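Local coordinates for protein TetR-family transcriptional regulator (Pectobacterium atrosepticum, PDB 2HYT) that probably binds operator DNA and regulates transcription, as TetR-family proteins do, through an N-terminal helix-turn-helix domain, at residues A8-T13 and L49-G54; T16-A21 and K57-A62; R22-E27 and A31-D36; M99-E104 and F166-G171. All coordinates share one frame; numbering follows the deposited sequence.

Contact 1: residues A8-T13 and L49-G54; sequences AEMEET and LYHHFG
This is a helix-to-helix contact at the surface of the DNA-binding domain, in which Met10 and Thr13 near the start of helix 7-28 pack on His52 and His51 at the end of helix 48-53, the second helix of the predicted helix-turn-helix motif. The two segment axes stay 11.5 Å apart at an angle of 113°, so side chains do the touching. His52 reaches out between the other two residues: Met10 CE lies 3.4 Å from His52 CE1, and Thr13 CG2 comes within 3.7 Å of His52 NE2, both obliquely to the imidazole. Met10, a selenomethionine, is bent at both outer torsions (chi2 -74°, chi3 -67°), which folds its end back toward the histidines. There CE also meets His51 NE2 at 3.7 Å, with SE at the edge of that ring. Met10 was modelled in two conformers, so the close approach of its CE is doubtful in detail. Thr13 CG2 stands opposite its own backbone N, and the Thr13 and His52 side chains cross at about a right angle. Next to these residues Leu17 packs on His52, Arg14 NH1 bonds to His52 O, and Phe53 fits between helix 7-28 and helix 56-81.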
loop_
_atom_site.group_PDB
_atom_site.type_symbol
_atom_site.label_atom_id
_atom_site.label_comp_id
_atom_site.label_asym_id
_atom_site.label_seq_id
_atom_site.Cartn_x
_atom_site.Cartn_y
_atom_site.Cartn_z
ATOM N N ALA A 8 23.263 -22.424 14.950
ATOM C CA ALA A 8 22.932 -21.659 16.147
ATOM C C ALA A 8 23.875 -20.465 16.324
ATOM O O ALA A 8 23.427 -19.339 16.608
ATOM C CB ALA A 8 22.953 -22.571 17.395
ATOM N N GLU A 9 25.162 -20.710 16.135
ATOM C CA GLU A 9 26.153 -19.656 16.242
ATOM C C GLU A 9 25.968 -18.589 15.153
ATOM O O GLU A 9 26.058 -17.375 15.436
ATOM C CB GLU A 9 27.559 -20.220 16.161
ATOM C CG GLU A 9 27.940 -21.067 17.365
ATOM C CD GLU A 9 29.299 -21.756 17.192
ATOM O OE1 GLU A 9 29.651 -22.141 16.044
ATOM O OE2 GLU A 9 30.019 -21.890 18.204
HETATM N N MSE A 10 25.670 -19.025 13.926
HETATM C CA MSE A 10 25.421 -18.074 12.843
HETATM C C MSE A 10 24.198 -17.250 13.148
HETATM O O MSE A 10 24.193 -16.045 12.913
HETATM C CB MSE A 10 25.239 -18.806 11.508
HETATM C CG MSE A 10 26.505 -19.425 11.022
HETATM SE SE MSE A 10 27.658 -18.020 10.376
HETATM C CE MSE A 10 26.589 -17.428 8.792
ATOM N N GLU A 11 23.154 -17.886 13.688
ATOM C CA GLU A 11 21.944 -17.156 13.982
ATOM C C GLU A 11 22.198 -16.125 15.068
ATOM O O GLU A 11 21.698 -15.010 14.959
ATOM C CB GLU A 11 20.806 -18.101 14.381
ATOM C CG GLU A 11 20.228 -18.874 13.212
ATOM C CD GLU A 11 19.283 -20.004 13.656
ATOM O OE1 GLU A 11 19.354 -20.425 14.853
ATOM O OE2 GLU A 11 18.480 -20.465 12.790
ATOM N N GLU A 12 22.995 -16.477 16.081
ATOM C CA GLU A 12 23.346 -15.533 17.147
ATOM C C GLU A 12 24.101 -14.350 16.569
ATOM O O GLU A 12 23.784 -13.194 16.865
ATOM C CB GLU A 12 24.208 -16.183 18.249
ATOM C CG GLU A 12 24.667 -15.173 19.346
ATOM C CD GLU A 12 25.887 -15.618 20.198
ATOM O OE1 GLU A 12 26.458 -16.711 19.951
ATOM O OE2 GLU A 12 26.250 -14.850 21.139
ATOM N N THR A 13 25.092 -14.629 15.741
ATOM C CA THR A 13 25.880 -13.542 15.141
ATOM C C THR A 13 25.003 -12.653 14.253
ATOM O O THR A 13 25.075 -11.416 14.369
ATOM C CB THR A 13 27.074 -14.093 14.366
ATOM O OG1 THR A 13 27.923 -14.860 15.245
ATOM C CG2 THR A 13 27.893 -12.986 13.713
ATOM N N LEU A 49 29.111 -8.318 7.359
ATOM C CA LEU A 49 27.784 -7.888 6.900
ATOM C C LEU A 49 27.458 -8.449 5.510
ATOM O O LEU A 49 26.352 -8.921 5.285
ATOM C CB LEU A 49 27.682 -6.367 6.879
ATOM C CG LEU A 49 27.721 -5.631 8.210
ATOM C CD1 LEU A 49 27.819 -4.116 7.969
ATOM C CD2 LEU A 49 26.524 -5.993 9.030
ATOM N N TYR A 50 28.425 -8.438 4.578
ATOM C CA TYR A 50 28.158 -9.047 3.279
ATOM C C TYR A 50 27.898 -10.560 3.401
ATOM O O TYR A 50 26.996 -11.122 2.761
ATOM C CB TYR A 50 29.275 -8.816 2.294
ATOM C CG TYR A 50 29.423 -7.370 1.880
ATOM C CD1 TYR A 50 28.363 -6.708 1.273
ATOM C CD2 TYR A 50 30.592 -6.701 2.066
ATOM C CE1 TYR A 50 28.474 -5.402 0.868
ATOM C CE2 TYR A 50 30.713 -5.381 1.659
ATOM C CZ TYR A 50 29.650 -4.749 1.084
ATOM O OH TYR A 50 29.776 -3.447 0.658
ATOM N N HIS A 51 28.657 -11.217 4.246
ATOM C CA HIS A 51 28.481 -12.654 4.439
ATOM C C HIS A 51 27.102 -13.039 4.955
ATOM O O HIS A 51 26.460 -13.971 4.476
ATOM C CB HIS A 51 29.521 -13.107 5.443
ATOM C CG HIS A 51 29.485 -14.556 5.740
ATOM N ND1 HIS A 51 29.720 -15.509 4.769
ATOM C CD2 HIS A 51 29.358 -15.230 6.908
ATOM C CE1 HIS A 51 29.672 -16.712 5.321
ATOM N NE2 HIS A 51 29.470 -16.572 6.616
ATOM N N HIS A 52 26.598 -12.254 5.917
ATOM C CA HIS A 52 25.277 -12.543 6.451
ATOM C C HIS A 52 24.084 -12.043 5.617
ATOM O O HIS A 52 23.013 -12.683 5.622
ATOM C CB HIS A 52 25.150 -12.015 7.894
ATOM C CG HIS A 52 25.883 -12.849 8.889
ATOM N ND1 HIS A 52 25.278 -13.865 9.603
ATOM C CD2 HIS A 52 27.179 -12.847 9.247
ATOM C CE1 HIS A 52 26.172 -14.412 10.407
ATOM N NE2 HIS A 52 27.343 -13.845 10.178
ATOM N N PHE A 53 24.206 -10.868 4.985
ATOM C CA PHE A 53 23.065 -10.207 4.377
ATOM C C PHE A 53 23.160 -10.006 2.856
ATOM O O PHE A 53 22.170 -9.654 2.236
ATOM C CB PHE A 53 22.841 -8.860 5.076
ATOM C CG PHE A 53 22.645 -8.991 6.569
ATOM C CD1 PHE A 53 21.470 -9.475 7.090
ATOM C CD2 PHE A 53 23.677 -8.731 7.441
ATOM C CE1 PHE A 53 21.305 -9.636 8.453
ATOM C CE2 PHE A 53 23.496 -8.849 8.807
ATOM C CZ PHE A 53 22.332 -9.353 9.308
ATOM N N GLY A 54 24.336 -10.202 2.271
ATOM C CA GLY A 54 24.493 -10.130 0.816
ATOM C C GLY A 54 24.787 -8.725 0.335
ATOM O O GLY A 54 25.811 -8.449 -0.288
#

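Contact 2: residues T16-A21 and K57-A62; sequences TLLATA and KGLLAA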
loop_
_atom_site.group_PDB
_atom_site.type_symbol
_atom_site.label_atom_id
_atom_site.label_comp_id
_atom_site.label_asym_id
_atom_site.label_seq_id
_atom_site.Cartn_x
_atom_site.Cartn_y
_atom_site.Cartn_z
ATOM N N THR A 16 23.085 -10.229 16.409
ATOM C CA THR A 16 23.927 -9.131 16.920
ATOM C C THR A 16 24.191 -8.096 15.827
ATOM O O THR A 16 24.154 -6.909 16.071
ATOM C CB THR A 16 25.248 -9.624 17.579
ATOM O OG1 THR A 16 26.226 -9.875 16.561
ATOM C CG2 THR A 16 24.976 -10.895 18.440
ATOM N N LEU A 17 24.440 -8.576 14.599
ATOM C CA LEU A 17 24.728 -7.638 13.505
ATOM C C LEU A 17 23.505 -6.799 13.165
ATOM O O LEU A 17 23.590 -5.629 12.901
ATOM C CB LEU A 17 25.221 -8.370 12.275
ATOM C CG LEU A 17 26.560 -9.047 12.433
ATOM C CD1 LEU A 17 26.767 -10.023 11.244
ATOM C CD2 LEU A 17 27.684 -8.031 12.541
ATOM N N LEU A 18 22.344 -7.429 13.235
ATOM C CA LEU A 18 21.101 -6.751 12.937
ATOM C C LEU A 18 20.811 -5.670 13.981
ATOM O O LEU A 18 20.433 -4.553 13.641
ATOM C CB LEU A 18 19.946 -7.775 12.849
ATOM C CG LEU A 18 18.745 -7.322 12.032
ATOM C CD1 LEU A 18 19.184 -7.305 10.565
ATOM C CD2 LEU A 18 17.486 -8.266 12.270
ATOM N N ALA A 19 21.033 -5.980 15.256
ATOM C CA ALA A 19 20.785 -5.046 16.325
ATOM C C ALA A 19 21.731 -3.861 16.185
ATOM O O ALA A 19 21.341 -2.691 16.343
ATOM C CB ALA A 19 20.964 -5.742 17.723
ATOM N N THR A 20 22.998 -4.172 15.865
ATOM C CA THR A 20 23.987 -3.087 15.681
ATOM C C THR A 20 23.657 -2.234 14.492
ATOM O O THR A 20 23.731 -1.012 14.557
ATOM C CB THR A 20 25.389 -3.668 15.529
ATOM O OG1 THR A 20 25.730 -4.239 16.777
ATOM C CG2 THR A 20 26.432 -2.575 15.113
ATOM N N ALA A 21 23.247 -2.865 13.389
ATOM C CA ALA A 21 22.853 -2.077 12.205
ATOM C C ALA A 21 21.714 -1.134 12.572
ATOM O O ALA A 21 21.723 0.029 12.191
ATOM C CB ALA A 21 22.433 -2.997 11.032
ATOM N N LYS A 57 20.515 -3.686 0.760
ATOM C CA LYS A 57 19.085 -3.898 0.692
ATOM C C LYS A 57 18.651 -5.128 1.487
ATOM O O LYS A 57 17.616 -5.159 2.128
ATOM C CB LYS A 57 18.646 -4.041 -0.766
ATOM C CG LYS A 57 18.790 -2.766 -1.550
ATOM C CD LYS A 57 18.222 -3.013 -2.976
ATOM C CE LYS A 57 18.449 -1.833 -3.936
ATOM N NZ LYS A 57 17.825 -2.140 -5.281
ATOM N N GLY A 58 19.475 -6.165 1.421
ATOM C CA GLY A 58 19.220 -7.384 2.177
ATOM C C GLY A 58 19.223 -7.139 3.703
ATOM O O GLY A 58 18.433 -7.660 4.472
ATOM N N LEU A 59 20.195 -6.336 4.133
ATOM C CA LEU A 59 20.287 -5.910 5.524
ATOM C C LEU A 59 19.033 -5.128 5.910
ATOM O O LEU A 59 18.396 -5.403 6.949
ATOM C CB LEU A 59 21.546 -5.098 5.734
ATOM C CG LEU A 59 21.746 -4.548 7.153
ATOM C CD1 LEU A 59 21.585 -5.606 8.269
ATOM C CD2 LEU A 59 23.155 -3.813 7.212
ATOM N N LEU A 60 18.679 -4.153 5.073
ATOM C CA LEU A 60 17.477 -3.367 5.330
ATOM C C LEU A 60 16.245 -4.283 5.473
ATOM O O LEU A 60 15.439 -4.120 6.402
ATOM C CB LEU A 60 17.216 -2.330 4.249
ATOM C CG LEU A 60 15.992 -1.433 4.479
ATOM C CD1 LEU A 60 16.078 -0.604 5.767
ATOM C CD2 LEU A 60 15.740 -0.557 3.225
ATOM N N ALA A 61 16.086 -5.253 4.575
ATOM C CA ALA A 61 14.934 -6.165 4.662
ATOM C C ALA A 61 14.920 -6.914 5.972
ATOM O O ALA A 61 13.860 -7.075 6.629
ATOM C CB ALA A 61 14.903 -7.115 3.459
ATOM N N ALA A 62 16.107 -7.308 6.428
ATOM C CA ALA A 62 16.210 -8.076 7.639
ATOM C C ALA A 62 15.854 -7.226 8.864
ATOM O O ALA A 62 15.267 -7.709 9.801
ATOM C CB ALA A 62 17.617 -8.698 7.778
#
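Leu18 and Ala21 of helix 7-28 meet Leu59 and Ala62 of helix 56-81 in the buried core of the DNA-binding domain, where its first helix crosses the start of the long helix after the helix-turn-helix. The segments run almost perpendicular, at 92°, with axes 10.4 Å apart; the two leucines bridge the gap and the alanine methyls receive them. Ala62 points at the other helix, and Leu18 straddles it: CD1 sits against Ala62 CB, while CD2 lies 3.4 Å from Ala62 O. Leu18 has a second deposited conformer, so all of its distances, including that to Leu59, are best treated as doubtful. In the conformer described, CG is roughly anti to the backbone N (chi1 -157°), which brings the branched end to the partner helix.

In TetR-family regulators the helix after the recognition helix links the DNA-binding domain to the larger C-terminal domain, and the same two-sided use is evident here: Leu59 faces the DNA-binding core, whereas Leu60 turns away to pack on Ile108 and Val116 of helix 103-117. Leu59 and Leu18 run antiparallel alongside each other, their CD1 atoms 3.7 Å apart. Both methyls of Leu59 also close on Ala21 CB, CD1 at 3.9 Å and CD2 at 4.0 Å, so the isobutyl fork is set against a single methyl. Leu38 and Met35 of helix 35-42 reach Leu59 as well, and Phe53 of helix 48-53 touches both Leu18 and Leu59.

Contact 3: residues R22-E27 and A31-D36; sequences RKVFSE and ADTSMD
Thr33, Phe25 and Val24 carry this contact, and Thr33 gives up the most surface. It lies just ahead of helix 35-42, the first helix of the predicted helix-turn-helix, and faces back onto the later turns of helix 7-28, so the contact closes the short connection between the two helices. Phe25 offers its rim: Thr33 CB lies in the plane of the ring, at the edge, 4.0 Å from Phe25 CE1 and equally far from CD1. The methyl is nearly as close, with Thr33 CG2 4.1 Å from Phe25 CE1. The same methyl also meets Val24 CG1 at 4.0 Å, the two side chains crossing at about a right angle. A chi1 of -53° in Thr33 sorts its branches: CG2 stands anti to the backbone N and goes to the hydrocarbon partners, while OG1 takes the place opposite the carbonyl carbon and hydrogen-bonds to Gly29 O.

Next in sequence, Ser34 turns the other way and caps helix 35-42, its OG accepting from Asp37 N. Around the contact, Leu38 touches Val24, Phe25 and Thr33, and Tyr30 packs edge-to-face with Phe25.

All the spacings across the contact are ordinary van der Waals distances, and the two segments are joined by carbon alone. A buried threonine works here because its two ends are separately served: its hydroxyl is satisfied within the turn by the Gly29 carbonyl, leaving the methyl and CB to behave as an aliphatic group against the valine and the phenylalanine rim.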
loop_
_atom_site.group_PDB
_atom_site.type_symbol
_atom_site.label_atom_id
_atom_site.label_comp_id
_atom_site.label_asym_id
_atom_site.label_seq_id
_atom_site.Cartn_x
_atom_site.Cartn_y
_atom_site.Cartn_z
ATOM N N ARG A 22 20.727 -1.626 13.326
ATOM C CA ARG A 22 19.636 -0.763 13.771
ATOM C C ARG A 22 20.126 0.418 14.577
ATOM O O ARG A 22 19.650 1.555 14.398
ATOM C CB ARG A 22 18.618 -1.573 14.588
ATOM C CG ARG A 22 17.744 -2.403 13.715
ATOM C CD ARG A 22 16.783 -3.261 14.537
ATOM N NE ARG A 22 15.732 -2.483 15.191
ATOM C CZ ARG A 22 14.794 -3.037 15.954
ATOM N NH1 ARG A 22 14.815 -4.343 16.194
ATOM N NH2 ARG A 22 13.849 -2.304 16.502
ATOM N N LYS A 23 21.075 0.185 15.469
ATOM C CA LYS A 23 21.586 1.271 16.318
ATOM C C LYS A 23 22.309 2.312 15.470
ATOM O O LYS A 23 22.073 3.512 15.620
ATOM C CB LYS A 23 22.521 0.716 17.364
ATOM C CG LYS A 23 23.028 1.730 18.365
ATOM C CD LYS A 23 23.752 1.000 19.515
ATOM C CE LYS A 23 23.956 1.898 20.713
ATOM N NZ LYS A 23 22.684 2.079 21.485
ATOM N N VAL A 24 23.156 1.852 14.554
ATOM C CA VAL A 24 23.921 2.784 13.686
ATOM C C VAL A 24 23.013 3.542 12.726
ATOM O O VAL A 24 23.140 4.772 12.595
ATOM C CB VAL A 24 25.094 2.067 12.978
ATOM C CG1 VAL A 24 25.806 2.991 11.992
ATOM C CG2 VAL A 24 26.058 1.546 14.046
ATOM N N PHE A 25 22.058 2.850 12.113
ATOM C CA PHE A 25 21.165 3.513 11.185
ATOM C C PHE A 25 20.357 4.592 11.949
ATOM O O PHE A 25 19.972 5.625 11.368
ATOM C CB PHE A 25 20.207 2.540 10.490
ATOM C CG PHE A 25 20.845 1.623 9.467
ATOM C CD1 PHE A 25 21.932 2.024 8.685
ATOM C CD2 PHE A 25 20.288 0.369 9.229
ATOM C CE1 PHE A 25 22.470 1.185 7.710
ATOM C CE2 PHE A 25 20.823 -0.480 8.267
ATOM C CZ PHE A 25 21.923 -0.074 7.516
ATOM N N SER A 26 20.072 4.345 13.240
ATOM C CA SER A 26 19.342 5.319 14.048
ATOM C C SER A 26 20.160 6.557 14.282
ATOM O O SER A 26 19.657 7.657 14.193
ATOM C CB SER A 26 18.926 4.729 15.406
ATOM O OG SER A 26 18.262 5.719 16.205
ATOM N N GLU A 27 21.428 6.384 14.604
ATOM C CA GLU A 27 22.291 7.511 14.885
ATOM C C GLU A 27 22.636 8.289 13.626
ATOM O O GLU A 27 22.685 9.526 13.643
ATOM C CB GLU A 27 23.589 7.030 15.571
ATOM C CG GLU A 27 23.394 6.662 17.032
ATOM N N ALA A 31 20.393 6.071 4.508
ATOM C CA ALA A 31 21.036 6.491 3.226
ATOM C C ALA A 31 22.474 6.944 3.408
ATOM O O ALA A 31 23.330 6.769 2.526
ATOM C CB ALA A 31 20.229 7.587 2.566
ATOM N N ASP A 32 22.718 7.525 4.588
ATOM C CA ASP A 32 23.991 8.106 4.955
ATOM C C ASP A 32 25.039 7.081 5.302
ATOM O O ASP A 32 26.217 7.429 5.369
ATOM C CB ASP A 32 23.810 8.987 6.201
ATOM C CG ASP A 32 22.724 10.021 6.045
ATOM O OD1 ASP A 32 21.516 9.612 5.997
ATOM O OD2 ASP A 32 23.094 11.224 6.017
ATOM N N THR A 33 24.629 5.839 5.534
ATOM C CA THR A 33 25.514 4.801 6.084
ATOM C C THR A 33 25.761 3.672 5.111
ATOM O O THR A 33 24.871 2.912 4.831
ATOM C CB THR A 33 24.972 4.255 7.395
ATOM O OG1 THR A 33 24.721 5.349 8.299
ATOM C CG2 THR A 33 25.989 3.304 8.008
ATOM N N SER A 34 26.965 3.587 4.572
ATOM C CA SER A 34 27.321 2.493 3.708
ATOM C C SER A 34 27.615 1.250 4.532
ATOM O O SER A 34 27.736 1.308 5.760
ATOM C CB SER A 34 28.571 2.836 2.909
ATOM O OG SER A 34 29.730 2.999 3.722
HETATM N N MSE A 35 27.749 0.118 3.857
HETATM C CA MSE A 35 28.143 -1.094 4.550
HETATM C C MSE A 35 29.528 -0.948 5.166
HETATM O O MSE A 35 29.783 -1.405 6.304
HETATM C CB MSE A 35 28.139 -2.295 3.603
HETATM C CG MSE A 35 26.812 -2.565 3.043
HETATM SE SE MSE A 35 25.695 -3.545 4.303
HETATM C CE MSE A 35 26.009 -5.364 3.760
ATOM N N ASP A 36 30.447 -0.323 4.435
ATOM C CA ASP A 36 31.758 -0.049 5.000
ATOM C C ASP A 36 31.693 0.916 6.184
ATOM O O ASP A 36 32.495 0.796 7.126
ATOM C CB ASP A 36 32.732 0.497 3.940
ATOM C CG ASP A 36 33.133 -0.558 2.894
ATOM O OD1 ASP A 36 32.791 -1.754 3.013
ATOM O OD2 ASP A 36 33.838 -0.155 1.942
#

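Contact 4: residues M99-E104 and F166-G171; sequences MALEPE and FWIAEG. With EDO (1,2-ethanediol), chain C; EDO (1,2-ethanediol), chain D.
Ile168 CG2 packs against Ala100 CB (3.9 Å) and Leu101 CD2 (3.5 Å). With CG1 opposite the carbonyl carbon (chi1 -69°), CG2 takes the position anti to the backbone N, and that single methyl serves both partners. Leu101 comes across the isoleucine at about a right angle. At the next residue, Ala169 CB rests 4.3 Å from Ala100 O, a carbonyl oxygen that is buried here and has no polar partner in the model.

These residues join the connection leading into helix 103-117 to the end of helix 150-170, inside the C-terminal domain. In the TetR family the last two long helices of this domain commonly build the dimer interface. In keeping with that, Trp167 NE1 bonds to Gln151 of the second subunit, and Glu170 forms salt bridges with Arg114 of its own chain and Arg126 of the second subunit. Leu178 of helix 174-190 touches both Leu101 and Ile168.

Two ethanediol molecules, presumably picked up from the crystallisation medium, add hydrogen bonds. One molecule is gripped by both carboxylate oxygens of Glu170, its O1 giving a bond of 2.9 Å to OE1 and its O2 one of 2.6 Å to OE2. Its O1 also lies near the plane of the Trp167 ring, at the edge, 3.4 Å from CD1. A second ethanediol donates from O2 to Glu104 OE1 at 2.7 Å, the same oxygen that pairs with Arg22.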
loop_
_atom_site.group_PDB
_atom_site.type_symbol
_atom_site.label_atom_id
_atom_site.label_comp_id
_atom_site.label_asym_id
_atom_site.label_seq_id
_atom_site.Cartn_x
_atom_site.Cartn_y
_atom_site.Cartn_z
HETATM N N MSE A 99 2.715 5.262 15.737
HETATM C CA MSE A 99 4.027 4.701 15.432
HETATM C C MSE A 99 4.739 5.396 14.290
HETATM O O MSE A 99 5.977 5.363 14.222
HETATM C CB MSE A 99 3.877 3.242 15.113
HETATM C CG MSE A 99 3.762 2.443 16.277
HETATM SE SE MSE A 99 3.286 0.560 15.787
HETATM C CE MSE A 99 3.306 -0.041 17.562
ATOM N N ALA A 100 3.997 6.070 13.402
ATOM C CA ALA A 100 4.600 6.770 12.265
ATOM C C ALA A 100 5.460 7.964 12.690
ATOM O O ALA A 100 6.176 8.521 11.863
ATOM C CB ALA A 100 3.539 7.242 11.295
ATOM N N LEU A 101 5.346 8.381 13.943
ATOM C CA LEU A 101 6.193 9.474 14.460
ATOM C C LEU A 101 7.356 8.962 15.297
ATOM O O LEU A 101 8.191 9.760 15.747
ATOM C CB LEU A 101 5.371 10.456 15.268
ATOM C CG LEU A 101 4.245 11.186 14.504
ATOM C CD1 LEU A 101 3.583 12.262 15.409
ATOM C CD2 LEU A 101 4.744 11.787 13.188
ATOM N N GLU A 102 7.442 7.659 15.540
ATOM C CA GLU A 102 8.592 7.128 16.262
ATOM C C GLU A 102 9.776 7.111 15.310
ATOM O O GLU A 102 9.673 6.631 14.184
ATOM C CB GLU A 102 8.289 5.707 16.787
ATOM C CG GLU A 102 7.116 5.695 17.753
ATOM C CD GLU A 102 6.828 4.338 18.344
ATOM O OE1 GLU A 102 7.597 3.372 18.059
ATOM O OE2 GLU A 102 5.835 4.233 19.120
ATOM N N PRO A 103 10.919 7.663 15.729
ATOM C CA PRO A 103 11.999 7.813 14.732
ATOM C C PRO A 103 12.402 6.569 13.939
ATOM O O PRO A 103 12.638 6.675 12.726
ATOM C CB PRO A 103 13.172 8.370 15.573
ATOM C CG PRO A 103 12.533 9.035 16.668
ATOM C CD PRO A 103 11.264 8.293 17.007
ATOM N N GLU A 104 12.500 5.389 14.561
ATOM C CA GLU A 104 12.908 4.241 13.793
ATOM C C GLU A 104 11.891 3.819 12.729
ATOM O O GLU A 104 12.247 3.501 11.605
ATOM C CB GLU A 104 13.189 3.033 14.701
ATOM C CG GLU A 104 13.710 1.878 13.902
ATOM C CD GLU A 104 14.287 0.798 14.770
ATOM O OE1 GLU A 104 13.587 0.419 15.723
ATOM O OE2 GLU A 104 15.400 0.315 14.451
ATOM N N PHE A 166 2.151 6.277 5.960
ATOM C CA PHE A 166 3.036 6.868 4.941
ATOM C C PHE A 166 2.857 8.366 4.852
ATOM O O PHE A 166 3.856 9.120 4.830
ATOM C CB PHE A 166 2.776 6.279 3.562
ATOM C CG PHE A 166 3.335 4.898 3.359
ATOM C CD1 PHE A 166 4.633 4.574 3.763
ATOM C CD2 PHE A 166 2.618 3.947 2.644
ATOM C CE1 PHE A 166 5.142 3.298 3.523
ATOM C CE2 PHE A 166 3.135 2.670 2.428
ATOM C CZ PHE A 166 4.415 2.374 2.849
ATOM N N TRP A 167 1.604 8.777 4.822
ATOM C CA TRP A 167 1.215 10.174 4.666
ATOM C C TRP A 167 1.742 10.947 5.869
ATOM O O TRP A 167 2.404 11.988 5.734
ATOM C CB TRP A 167 -0.299 10.285 4.521
ATOM C CG TRP A 167 -0.774 11.664 4.413
ATOM C CD1 TRP A 167 -0.621 12.514 3.350
ATOM C CD2 TRP A 167 -1.471 12.415 5.425
ATOM N NE1 TRP A 167 -1.198 13.720 3.622
ATOM C CE2 TRP A 167 -1.722 13.689 4.892
ATOM C CE3 TRP A 167 -1.929 12.121 6.709
ATOM C CZ2 TRP A 167 -2.375 14.663 5.600
ATOM C CZ3 TRP A 167 -2.596 13.105 7.411
ATOM C CH2 TRP A 167 -2.769 14.363 6.877
ATOM N N ILE A 168 1.537 10.417 7.060
ATOM C CA ILE A 168 2.020 11.123 8.261
ATOM C C ILE A 168 3.544 11.266 8.200
ATOM O O ILE A 168 4.091 12.326 8.556
ATOM C CB ILE A 168 1.599 10.384 9.539
ATOM C CG1 ILE A 168 0.096 10.485 9.735
ATOM C CG2 ILE A 168 2.339 10.908 10.753
ATOM C CD1 ILE A 168 -0.539 9.445 10.678
ATOM N N ALA A 169 4.221 10.227 7.733
ATOM C CA ALA A 169 5.688 10.195 7.678
ATOM C C ALA A 169 6.264 11.078 6.552
ATOM O O ALA A 169 7.456 11.361 6.579
ATOM C CB ALA A 169 6.192 8.732 7.593
ATOM N N GLU A 170 5.421 11.513 5.603
ATOM C CA GLU A 170 5.781 12.449 4.492
ATOM C C GLU A 170 5.802 13.915 4.939
ATOM O O GLU A 170 6.417 14.767 4.268
ATOM C CB GLU A 170 4.741 12.401 3.370
ATOM C CG GLU A 170 4.884 11.255 2.419
ATOM C CD GLU A 170 3.681 11.059 1.498
ATOM O OE1 GLU A 170 2.652 11.767 1.584
ATOM O OE2 GLU A 170 3.768 10.162 0.669
ATOM N N GLY A 171 5.050 14.232 5.992
ATOM C CA GLY A 171 4.946 15.603 6.456
ATOM C C GLY A 171 6.269 16.129 7.015
ATOM O O GLY A 171 7.100 15.382 7.565
HETATM C C1 EDO C . -0.468 9.770 0.571
HETATM O O1 EDO C . 0.102 11.064 0.337
HETATM C C2 EDO C . 0.679 8.864 1.003
HETATM O O2 EDO C . 1.685 8.822 -0.013
HETATM C C1 EDO D . 9.546 -1.393 16.869
HETATM O O1 EDO D . 8.636 -1.377 17.977
HETATM C C2 EDO D . 10.713 -0.483 17.261
HETATM O O2 EDO D . 10.906 0.555 16.311
#

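How the contacts relate
Contacts 1, 2 and 3 follow one another down helix 7-28, which meets helix 48-53, then helix 56-81, then the lead-in to helix 35-42. Contact 2 lies about 10 Å, centre to centre, from each of the other two and touches both, through Phe53 on one side and Met35 on the other. Along the chain contact 3 is nested within the loops closed by contacts 1 and 2, which themselves interlock. Contact 4 closes later, in the C-terminal domain, its centre about 19 Å from that of contact 3. The Arg22–Glu104 salt bridge nevertheless joins those two, giving a direct polar tie between the DNA-binding and C-terminal domains.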